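Family 88 glycosyl hydrolase (Bacteroides thetaiotaomicron, PDB 5NOA) probably acts as a glycoside hydrolase on oligosaccharides, as in family 88, in the breakdown of complex arabinogalactan glycans by a gut bacterium. Local coordinates at residues V34-I37 with H38-G42; F70-K74 with P75-E79; K322-S325 with T326-Q330; F359-G362 with A363-A367. All coordinates share one frame; numbering follows the deposited sequence.

Interaction 1 (V34-I37 with H38-G42)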
loop_
_atom_site.group_PDB
_atom_site.type_symbol
_atom_site.label_atom_id
_atom_site.label_comp_id
_atom_site.label_asym_id
_atom_site.label_seq_id
_atom_site.Cartn_x
_atom_site.Cartn_y
_atom_site.Cartn_z
ATOM N N VAL A 34 6.752 11.836 15.306
ATOM C CA VAL A 34 5.661 11.301 16.113
ATOM C C VAL A 34 4.562 12.340 16.291
ATOM O O VAL A 34 3.374 12.007 16.169
ATOM C CB VAL A 34 6.159 10.743 17.447
ATOM C CG1 VAL A 34 5.021 10.340 18.379
ATOM C CG2 VAL A 34 7.047 9.527 17.189
ATOM N N ASP A 35 4.928 13.577 16.597
ATOM C CA ASP A 35 3.923 14.628 16.743
ATOM C C ASP A 35 3.116 14.813 15.434
ATOM O O ASP A 35 1.896 15.016 15.483
ATOM C CB ASP A 35 4.570 15.955 17.167
ATOM C CG ASP A 35 5.085 15.968 18.581
ATOM O OD1 ASP A 35 4.702 15.107 19.388
ATOM O OD2 ASP A 35 5.893 16.878 18.879
ATOM N N ILE A 36 3.777 14.725 14.299
ATOM C CA ILE A 36 3.077 14.799 13.017
ATOM C C ILE A 36 2.100 13.627 12.855
ATOM O O ILE A 36 0.954 13.823 12.444
ATOM C CB ILE A 36 4.095 14.847 11.859
ATOM C CG1 ILE A 36 4.763 16.210 11.806
ATOM C CG2 ILE A 36 3.442 14.494 10.539
ATOM C CD1 ILE A 36 5.992 16.311 10.908
ATOM N N ILE A 37 2.539 12.424 13.193
ATOM C CA ILE A 37 1.660 11.262 13.114
ATOM C C ILE A 37 0.374 11.467 13.924
ATOM O O ILE A 37 -0.715 11.233 13.421
ATOM C CB ILE A 37 2.396 9.986 13.584
ATOM C CG1 ILE A 37 3.431 9.583 12.534
ATOM C CG2 ILE A 37 1.458 8.815 13.841
ATOM C CD1 ILE A 37 4.501 8.626 13.026
ATOM N N HIS A 38 0.506 11.954 15.161
ATOM C CA HIS A 38 -0.675 12.181 15.967
ATOM C C HIS A 38 -1.556 13.310 15.410
ATOM O O HIS A 38 -2.785 13.233 15.439
ATOM C CB HIS A 38 -0.287 12.441 17.417
ATOM C CG HIS A 38 0.280 11.239 18.074
ATOM N ND1 HIS A 38 -0.348 10.009 18.007
ATOM C CD2 HIS A 38 1.384 11.066 18.832
ATOM C CE1 HIS A 38 0.376 9.127 18.685
ATOM N NE2 HIS A 38 1.418 9.748 19.211
ATOM N N LYS A 39 -0.934 14.352 14.863
ATOM C CA LYS A 39 -1.699 15.451 14.273
ATOM C C LYS A 39 -2.521 14.955 13.064
ATOM O O LYS A 39 -3.686 15.262 12.919
ATOM C CB LYS A 39 -0.756 16.574 13.869
ATOM C CG LYS A 39 -1.430 17.841 13.383
ATOM C CD LYS A 39 -0.398 18.913 13.028
ATOM C CE LYS A 39 0.627 18.462 11.967
ATOM N NZ LYS A 39 1.065 19.496 10.973
ATOM N N VAL A 40 -1.884 14.177 12.214
ATOM C CA VAL A 40 -2.489 13.650 11.007
ATOM C C VAL A 40 -3.593 12.646 11.330
ATOM O O VAL A 40 -4.691 12.696 10.772
ATOM C CB VAL A 40 -1.395 13.026 10.111
ATOM C CG1 VAL A 40 -1.961 12.200 8.984
ATOM C CG2 VAL A 40 -0.510 14.142 9.560
ATOM N N ASN A 41 -3.265 11.673 12.164
ATOM C CA ASN A 41 -4.220 10.628 12.461
ATOM C C ASN A 41 -5.373 11.168 13.281
ATOM O O ASN A 41 -6.533 10.800 13.084
ATOM C CB ASN A 41 -3.541 9.434 13.099
ATOM C CG ASN A 41 -4.215 8.120 12.786
ATOM O OD1 ASN A 41 -4.923 8.040 11.792
ATOM N ND2 ASN A 41 -3.992 7.092 13.584
ATOM N N GLY A 42 -5.070 12.084 14.196
ATOM C CA GLY A 42 -6.112 12.765 14.952
ATOM C C GLY A 42 -7.048 13.564 14.071
ATOM O O GLY A 42 -8.285 13.535 14.269
#

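Interaction 2 (F70-K74 with P75-E79)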
loop_
_atom_site.group_PDB
_atom_site.type_symbol
_atom_site.label_atom_id
_atom_site.label_comp_id
_atom_site.label_asym_id
_atom_site.label_seq_id
_atom_site.Cartn_x
_atom_site.Cartn_y
_atom_site.Cartn_z
ATOM N N PHE A 70 0.839 0.358 16.128
ATOM C CA PHE A 70 2.033 -0.444 16.436
ATOM C C PHE A 70 3.200 0.442 16.876
ATOM O O PHE A 70 3.993 0.057 17.746
ATOM C CB PHE A 70 2.482 -1.261 15.233
ATOM C CG PHE A 70 1.497 -2.269 14.765
ATOM C CD1 PHE A 70 0.512 -2.787 15.584
ATOM C CD2 PHE A 70 1.549 -2.695 13.446
ATOM C CE1 PHE A 70 -0.384 -3.726 15.115
ATOM C CE2 PHE A 70 0.661 -3.640 12.980
ATOM C CZ PHE A 70 -0.304 -4.158 13.818
ATOM N N LEU A 71 3.351 1.611 16.260
ATOM C CA LEU A 71 4.445 2.523 16.608
ATOM C C LEU A 71 4.239 3.204 17.947
ATOM O O LEU A 71 5.184 3.290 18.728
ATOM C CB LEU A 71 4.610 3.590 15.527
ATOM C CG LEU A 71 5.808 4.504 15.692
ATOM C CD1 LEU A 71 7.050 3.809 15.171
ATOM C CD2 LEU A 71 5.603 5.812 14.928
ATOM N N THR A 72 3.033 3.702 18.185
ATOM C CA THR A 72 2.781 4.632 19.287
ATOM C C THR A 72 1.990 4.055 20.441
ATOM O O THR A 72 1.956 4.656 21.514
ATOM C CB THR A 72 2.006 5.882 18.821
ATOM O OG1 THR A 72 0.656 5.542 18.471
ATOM C CG2 THR A 72 2.679 6.556 17.666
ATOM N N ASN A 73 1.297 2.944 20.236
ATOM C CA ASN A 73 0.438 2.353 21.275
ATOM C C ASN A 73 -0.700 3.234 21.759
ATOM O O ASN A 73 -1.272 2.977 22.803
ATOM C CB ASN A 73 1.291 1.802 22.429
ATOM C CG ASN A 73 2.155 0.647 21.973
ATOM O OD1 ASN A 73 3.376 0.757 21.884
ATOM N ND2 ASN A 73 1.513 -0.463 21.653
ATOM N N LYS A 74 -1.120 4.209 20.957
ATOM C CA LYS A 74 -2.187 5.099 21.405
ATOM C C LYS A 74 -3.534 4.331 21.378
ATOM O O LYS A 74 -3.983 3.880 20.325
ATOM C CB LYS A 74 -2.264 6.346 20.529
ATOM C CG LYS A 74 -3.285 7.345 21.015
ATOM C CD LYS A 74 -3.107 8.721 20.403
ATOM C CE LYS A 74 -3.973 9.715 21.133
ATOM N NZ LYS A 74 -3.641 11.074 20.665
ATOM N N PRO A 75 -4.201 4.186 22.540
ATOM C CA PRO A 75 -5.356 3.288 22.595
ATOM C C PRO A 75 -6.482 3.661 21.657
ATOM O O PRO A 75 -7.151 2.781 21.141
ATOM C CB PRO A 75 -5.828 3.377 24.066
ATOM C CG PRO A 75 -4.703 3.888 24.809
ATOM C CD PRO A 75 -3.801 4.635 23.890
ATOM N N GLU A 76 -6.701 4.948 21.455
ATOM C CA GLU A 76 -7.730 5.420 20.567
ATOM C C GLU A 76 -7.559 4.870 19.152
ATOM O O GLU A 76 -8.565 4.668 18.443
ATOM C CB GLU A 76 -7.739 6.951 20.530
ATOM C CG GLU A 76 -8.217 7.588 21.822
ATOM C CD GLU A 76 -7.140 7.883 22.863
ATOM O OE1 GLU A 76 -6.016 7.298 22.857
ATOM O OE2 GLU A 76 -7.472 8.722 23.746
ATOM N N TYR A 77 -6.333 4.652 18.697
ATOM C CA TYR A 77 -6.139 4.131 17.356
ATOM C C TYR A 77 -6.617 2.715 17.223
ATOM O O TYR A 77 -7.290 2.360 16.273
ATOM C CB TYR A 77 -4.674 4.284 16.907
ATOM C CG TYR A 77 -4.162 5.723 16.872
ATOM C CD1 TYR A 77 -5.006 6.809 16.892
ATOM C CD2 TYR A 77 -2.813 5.972 16.772
ATOM C CE1 TYR A 77 -4.527 8.108 16.860
ATOM C CE2 TYR A 77 -2.301 7.262 16.733
ATOM C CZ TYR A 77 -3.160 8.337 16.782
ATOM O OH TYR A 77 -2.663 9.616 16.774
ATOM N N LEU A 78 -6.294 1.905 18.220
ATOM C CA LEU A 78 -6.785 0.518 18.223
ATOM C C LEU A 78 -8.307 0.479 18.239
ATOM O O LEU A 78 -8.933 -0.259 17.486
ATOM C CB LEU A 78 -6.216 -0.235 19.413
ATOM C CG LEU A 78 -6.689 -1.684 19.572
ATOM C CD1 LEU A 78 -6.335 -2.496 18.333
ATOM C CD2 LEU A 78 -6.067 -2.295 20.812
ATOM N N GLU A 79 -8.895 1.315 19.084
ATOM C CA GLU A 79 -10.334 1.365 19.165
ATOM C C GLU A 79 -10.999 1.759 17.852
ATOM O O GLU A 79 -12.059 1.237 17.505
ATOM C CB GLU A 79 -10.782 2.260 20.322
ATOM C CG GLU A 79 -10.419 1.650 21.687
ATOM C CD GLU A 79 -10.750 0.149 21.838
ATOM O OE1 GLU A 79 -11.955 -0.195 21.738
ATOM O OE2 GLU A 79 -9.803 -0.692 22.066
HETATM O O HOH W 1 -4.138 11.613 17.659
#

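Interaction 3 (K322-S325 with T326-Q330)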
loop_
_atom_site.group_PDB
_atom_site.type_symbol
_atom_site.label_atom_id
_atom_site.label_comp_id
_atom_site.label_asym_id
_atom_site.label_seq_id
_atom_site.Cartn_x
_atom_site.Cartn_y
_atom_site.Cartn_z
ATOM N N LYS A 322 11.072 15.416 2.790
ATOM C CA LYS A 322 11.014 16.838 2.722
ATOM C C LYS A 322 9.727 17.334 2.004
ATOM O O LYS A 322 9.011 18.200 2.497
ATOM C CB LYS A 322 12.281 17.336 2.079
ATOM C CG LYS A 322 12.263 18.798 1.803
ATOM C CD LYS A 322 13.635 19.243 1.327
ATOM C CE LYS A 322 13.615 20.665 0.822
ATOM N NZ LYS A 322 13.551 21.568 1.975
ATOM N N TYR A 323 9.420 16.742 0.860
ATOM C CA TYR A 323 8.180 17.050 0.179
ATOM C C TYR A 323 6.972 16.734 1.063
ATOM O O TYR A 323 6.043 17.545 1.177
ATOM C CB TYR A 323 8.104 16.276 -1.158
ATOM C CG TYR A 323 6.677 16.229 -1.665
ATOM C CD1 TYR A 323 6.079 17.331 -2.265
ATOM C CD2 TYR A 323 5.886 15.118 -1.440
ATOM C CE1 TYR A 323 4.757 17.320 -2.639
ATOM C CE2 TYR A 323 4.564 15.089 -1.837
ATOM C CZ TYR A 323 3.992 16.207 -2.420
ATOM O OH TYR A 323 2.662 16.255 -2.800
ATOM N N LEU A 324 6.944 15.535 1.643
ATOM C CA LEU A 324 5.750 15.147 2.414
ATOM C C LEU A 324 5.502 16.067 3.580
ATOM O O LEU A 324 4.379 16.402 3.856
ATOM C CB LEU A 324 5.879 13.705 2.884
ATOM C CG LEU A 324 5.839 12.644 1.784
ATOM C CD1 LEU A 324 6.253 11.289 2.339
ATOM C CD2 LEU A 324 4.465 12.571 1.146
ATOM N N SER A 325 6.567 16.439 4.270
ATOM C CA SER A 325 6.436 17.217 5.490
ATOM C C SER A 325 6.254 18.693 5.303
ATOM O O SER A 325 5.693 19.341 6.166
ATOM C CB SER A 325 7.614 16.908 6.412
ATOM O OG SER A 325 8.826 17.295 5.859
ATOM N N THR A 326 6.712 19.198 4.164
ATOM C CA THR A 326 6.655 20.625 3.854
ATOM C C THR A 326 5.557 21.051 2.919
ATOM O O THR A 326 5.108 22.185 3.003
ATOM C CB THR A 326 7.986 21.152 3.270
ATOM O OG1 THR A 326 8.302 20.517 2.014
ATOM C CG2 THR A 326 9.018 20.871 4.217
ATOM N N VAL A 327 5.237 20.196 1.961
ATOM C CA VAL A 327 4.310 20.561 0.901
ATOM C C VAL A 327 2.993 19.799 1.060
ATOM O O VAL A 327 1.910 20.426 1.063
ATOM C CB VAL A 327 4.926 20.329 -0.491
ATOM C CG1 VAL A 327 3.938 20.657 -1.572
ATOM C CG2 VAL A 327 6.208 21.140 -0.638
ATOM N N ALA A 328 3.051 18.481 1.204
ATOM C CA ALA A 328 1.817 17.703 1.325
ATOM C C ALA A 328 1.084 17.976 2.650
ATOM O O ALA A 328 -0.132 18.147 2.676
ATOM C CB ALA A 328 2.090 16.229 1.175
ATOM N N LEU A 329 1.818 17.973 3.753
ATOM C CA LEU A 329 1.238 18.143 5.072
ATOM C C LEU A 329 0.806 19.568 5.317
ATOM O O LEU A 329 1.550 20.489 5.091
ATOM C CB LEU A 329 2.280 17.771 6.110
ATOM C CG LEU A 329 1.929 17.969 7.591
ATOM C CD1 LEU A 329 0.785 17.055 8.009
ATOM C CD2 LEU A 329 3.174 17.692 8.408
ATOM N N GLN A 330 -0.412 19.733 5.803
ATOM C CA GLN A 330 -0.949 21.043 6.202
ATOM C C GLN A 330 -0.898 21.137 7.706
ATOM O O GLN A 330 -0.880 20.105 8.400
ATOM C CB GLN A 330 -2.383 21.203 5.694
ATOM C CG GLN A 330 -2.437 20.942 4.174
ATOM C CD GLN A 330 -3.659 21.393 3.453
ATOM O OE1 GLN A 330 -4.583 21.901 4.062
ATOM N NE2 GLN A 330 -3.667 21.218 2.108
HETATM O O HOH W 2 3.691 21.172 6.530
#

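Interaction 4 (F359-G362 with A363-A367)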
loop_
_atom_site.group_PDB
_atom_site.type_symbol
_atom_site.label_atom_id
_atom_site.label_comp_id
_atom_site.label_asym_id
_atom_site.label_seq_id
_atom_site.Cartn_x
_atom_site.Cartn_y
_atom_site.Cartn_z
ATOM N N PHE A 359 -6.991 6.708 1.693
ATOM C CA PHE A 359 -5.812 5.937 1.305
ATOM C C PHE A 359 -4.556 6.802 1.310
ATOM O O PHE A 359 -3.472 6.297 1.588
ATOM C CB PHE A 359 -6.020 5.235 -0.041
ATOM C CG PHE A 359 -6.195 6.168 -1.213
ATOM C CD1 PHE A 359 -5.102 6.672 -1.881
ATOM C CD2 PHE A 359 -7.463 6.530 -1.658
ATOM C CE1 PHE A 359 -5.276 7.556 -2.925
ATOM C CE2 PHE A 359 -7.622 7.425 -2.717
ATOM C CZ PHE A 359 -6.523 7.923 -3.346
ATOM N N GLY A 360 -4.687 8.097 1.030
ATOM C CA GLY A 360 -3.536 9.006 1.055
ATOM C C GLY A 360 -3.031 9.198 2.466
ATOM O O GLY A 360 -1.828 9.247 2.719
ATOM N N VAL A 361 -3.952 9.349 3.403
ATOM C CA VAL A 361 -3.579 9.445 4.819
ATOM C C VAL A 361 -2.929 8.147 5.254
ATOM O O VAL A 361 -1.901 8.163 5.952
ATOM C CB VAL A 361 -4.806 9.785 5.690
ATOM C CG1 VAL A 361 -4.533 9.605 7.178
ATOM C CG2 VAL A 361 -5.319 11.190 5.358
ATOM N N GLY A 362 -3.508 7.013 4.851
ATOM C CA GLY A 362 -2.885 5.739 5.177
ATOM C C GLY A 362 -1.439 5.650 4.694
ATOM O O GLY A 362 -0.546 5.245 5.451
ATOM N N ALA A 363 -1.205 6.018 3.435
ATOM C CA ALA A 363 0.139 5.996 2.884
ATOM C C ALA A 363 1.094 6.921 3.634
ATOM O O ALA A 363 2.249 6.563 3.913
ATOM C CB ALA A 363 0.089 6.368 1.400
ATOM N N PHE A 364 0.596 8.130 3.946
ATOM C CA PHE A 364 1.397 9.089 4.689
ATOM C C PHE A 364 1.799 8.509 6.047
ATOM O O PHE A 364 2.949 8.636 6.489
ATOM C CB PHE A 364 0.635 10.409 4.831
ATOM C CG PHE A 364 1.450 11.499 5.448
ATOM C CD1 PHE A 364 1.632 11.558 6.832
ATOM C CD2 PHE A 364 2.042 12.458 4.647
ATOM C CE1 PHE A 364 2.423 12.550 7.369
ATOM C CE2 PHE A 364 2.802 13.458 5.189
ATOM C CZ PHE A 364 2.990 13.483 6.546
ATOM N N LEU A 365 0.841 7.903 6.750
ATOM C CA LEU A 365 1.132 7.301 8.038
ATOM C C LEU A 365 2.172 6.210 7.936
ATOM O O LEU A 365 3.074 6.127 8.775
ATOM C CB LEU A 365 -0.133 6.754 8.677
ATOM C CG LEU A 365 -1.135 7.819 9.145
ATOM C CD1 LEU A 365 -2.435 7.155 9.548
ATOM C CD2 LEU A 365 -0.610 8.635 10.298
ATOM N N LEU A 366 2.100 5.382 6.883
ATOM C CA LEU A 366 3.154 4.367 6.690
ATOM C C LEU A 366 4.536 5.007 6.571
ATOM O O LEU A 366 5.503 4.618 7.227
ATOM C CB LEU A 366 2.883 3.527 5.449
ATOM C CG LEU A 366 1.675 2.629 5.468
ATOM C CD1 LEU A 366 1.586 1.928 4.120
ATOM C CD2 LEU A 366 1.751 1.602 6.572
ATOM N N ALA A 367 4.630 6.005 5.708
ATOM C CA ALA A 367 5.902 6.710 5.494
ATOM C C ALA A 367 6.415 7.325 6.780
ATOM O O ALA A 367 7.600 7.208 7.101
ATOM C CB ALA A 367 5.719 7.751 4.445
#

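Interaction 1 (V34-I37 with H38-G42)
V34 meets H38, and I36 meets V40, in a local i to i+4 contact along helix 29-47. This helix belongs to the all-helical fold of the family, an (alpha/alpha)6 barrel. Four regular alpha-helical bonds carry the backbone. H38 N reaches V34 O at 3.0 Å, K39 N reaches D35 O, V40 N reaches I36 O, and N41 N reaches I37 O. Three run nearly straight; K39 N to D35 O is more bent, at 155°.

The side chains form two separate patches. In the first, V34 and H38 lie side by side and point the same way. V34 CG1 sits anti to the backbone N (chi1 173°) and comes within 3.7 Å of both H38 CD2 and H38 NE2. The imidazole also leans on the preceding turn, with H38 CD2 3.5 Å from V34 O. Its other nitrogen, ND1, is hydrogen-bonded to the Y77 hydroxyl. The ring is therefore held at both ends, by packing on the NE2 and CD2 side and by a polar bond at ND1.

In the second patch the side chains that meet are apolar. Here the I36 and V40 side chains meet at an angle through their CG2 methyls. L329 packs against both residues, and F364 of helix 358-377 also touches both. On another side of the helix, I37 packs on A68, L71 and A368. The buried amide of N41 is satisfied at both ends by Y61 and N65. Within the second patch, V40 CG2 lies 4.1 Å from I36 CG2 and 3.3 Å from I36 O.

Interaction 2 (F70-K74 with P75-E79)
T72, K74 and Y77 pack together in the short turn linking helix 56-72 and helix 75-87, two consecutive helices of the all-helical barrel. T72 comes first. Its OG1 approaches the Y77 ring obliquely, 3.8 Å from Y77 CE2. The same hydroxyl is hydrogen-bonded to A68 O and takes a weak bond from K74 N. N73 leaves the helix with positive phi (61°), which turns the chain toward the next helix.

K74 holds the N-cap position. Its carbonyl accepts a hydrogen bond from Y77 N at 3.0 Å, with the donor well above the carbonyl plane. P75 follows as the first residue of the new helix. The K74 side chain is extended, with CG anti to the backbone N (chi1 -176°), and this lays it across Y77. K74 CD lies over one ring face, 4.0 Å from the centroid, in a CH-pi contact. E76 bends back at chi2 and brings OE1 to 3.3 Å from K74 CG, but the charges stay apart, with K74 NZ 5.0 Å from E76 OE1. Y77 OH is hydrogen-bonded to H38. Beyond the ring, one water joins the two polar ends, lying 3.1 Å from K74 NZ and 2.6 Å from Y77 OH.

Interaction 3 (K322-S325 with T326-Q330)
T326 turns its side chain back onto K322, one turn earlier in the chain, near the end of helix 310-328. Its OG1 donates to K322 O in a very short hydrogen bond of 2.5 Å. The chi1 of 63° points the hydroxyl there. T326 N also donates to K322 O, so one carbonyl is gripped by the backbone and the side chain of a single residue.

The next carbonyl is shared as well. Y323 O accepts from V327 N at 2.9 Å and from A328 N at 3.1 Å. The second bond spans five residues and marks a wider pi-type turn. L329 N continues this spacing by donating to L324 O. L329 then leaves the helix, and a water donates to both S325 O and L329 O across the end.

Side chains pack around this turn. The Y323 and V327 side chains cross at about a right angle, with V327 CG1 oblique to the ring, 3.6 Å from Y323 CE1. A328 CB lies obliquely to the same ring, 4.1 Å from Y323 CE2.

Further out, the Y323 hydroxyl is hydrogen-bonded to T289, and Y273 meets its ring edge-to-face. S325 OG bonds back to W321 O. Y323, L324 and A328 all face helix 289-304, while L329, just past the helix end, packs on I36, K39 and V40 of helix 29-47.

Interaction 4 (F359-G362 with A363-A367)
L365 lies alongside V361 in a buried i to i+4 contact of helix 358-377, a helix of the (alpha/alpha)6 barrel packed against helices 29-47, 56-72 and 289-304. The L365 CB sits over two carbonyl oxygens of the preceding turn, 3.5 Å from V361 O and 3.6 Å from G362 O. With chi1 at -69°, CG stands anti to the carbonyl carbon and settles 3.3 Å from V361 O. At the tip, CD1 lies 3.8 Å from V361 O and 4.0 Å from V361 CG1, and CD2 meets V40 of helix 29-47. The two side chains point the same way. Beyond them, L365 touches N41, and V361 touches W44 and Y61.

The backbone is regular alpha helix. L365 N donates to V361 O at 2.9 Å, and the A363, F364 and L366 amides bond in the same way to F359, G360 and G362. G360 and G362 have no side chains, so their share of this contact is backbone alone.

V361 O is both the acceptor for L365 N and a surface for the leucine carbons. The polar groups that meet here are backbone groups paired by helix bonds, and the side chains add apolar packing alone.

Interaction 4 is the buried core contact, and all its touching residues are buried. Interaction 2 lies at the surface, while interactions 1 and 3 are partly buried. Interaction 1 touches the other three. H38 and I37 meet Y77 and L71 of interaction 2. K39 and V40 meet the end of interaction 3 at Q330 and L329. V40 and N41 meet F364 and L365 of interaction 4. Interactions 3 and 4 also touch, where F364 approaches L324 O, but interaction 2 reaches neither. The chemistry follows position along the helix more than depth. Both 1 and 4 lie within continuous helices with regular bonding, whereas 2 and 3 sit at helix ends, with less regular bonds and bridging waters.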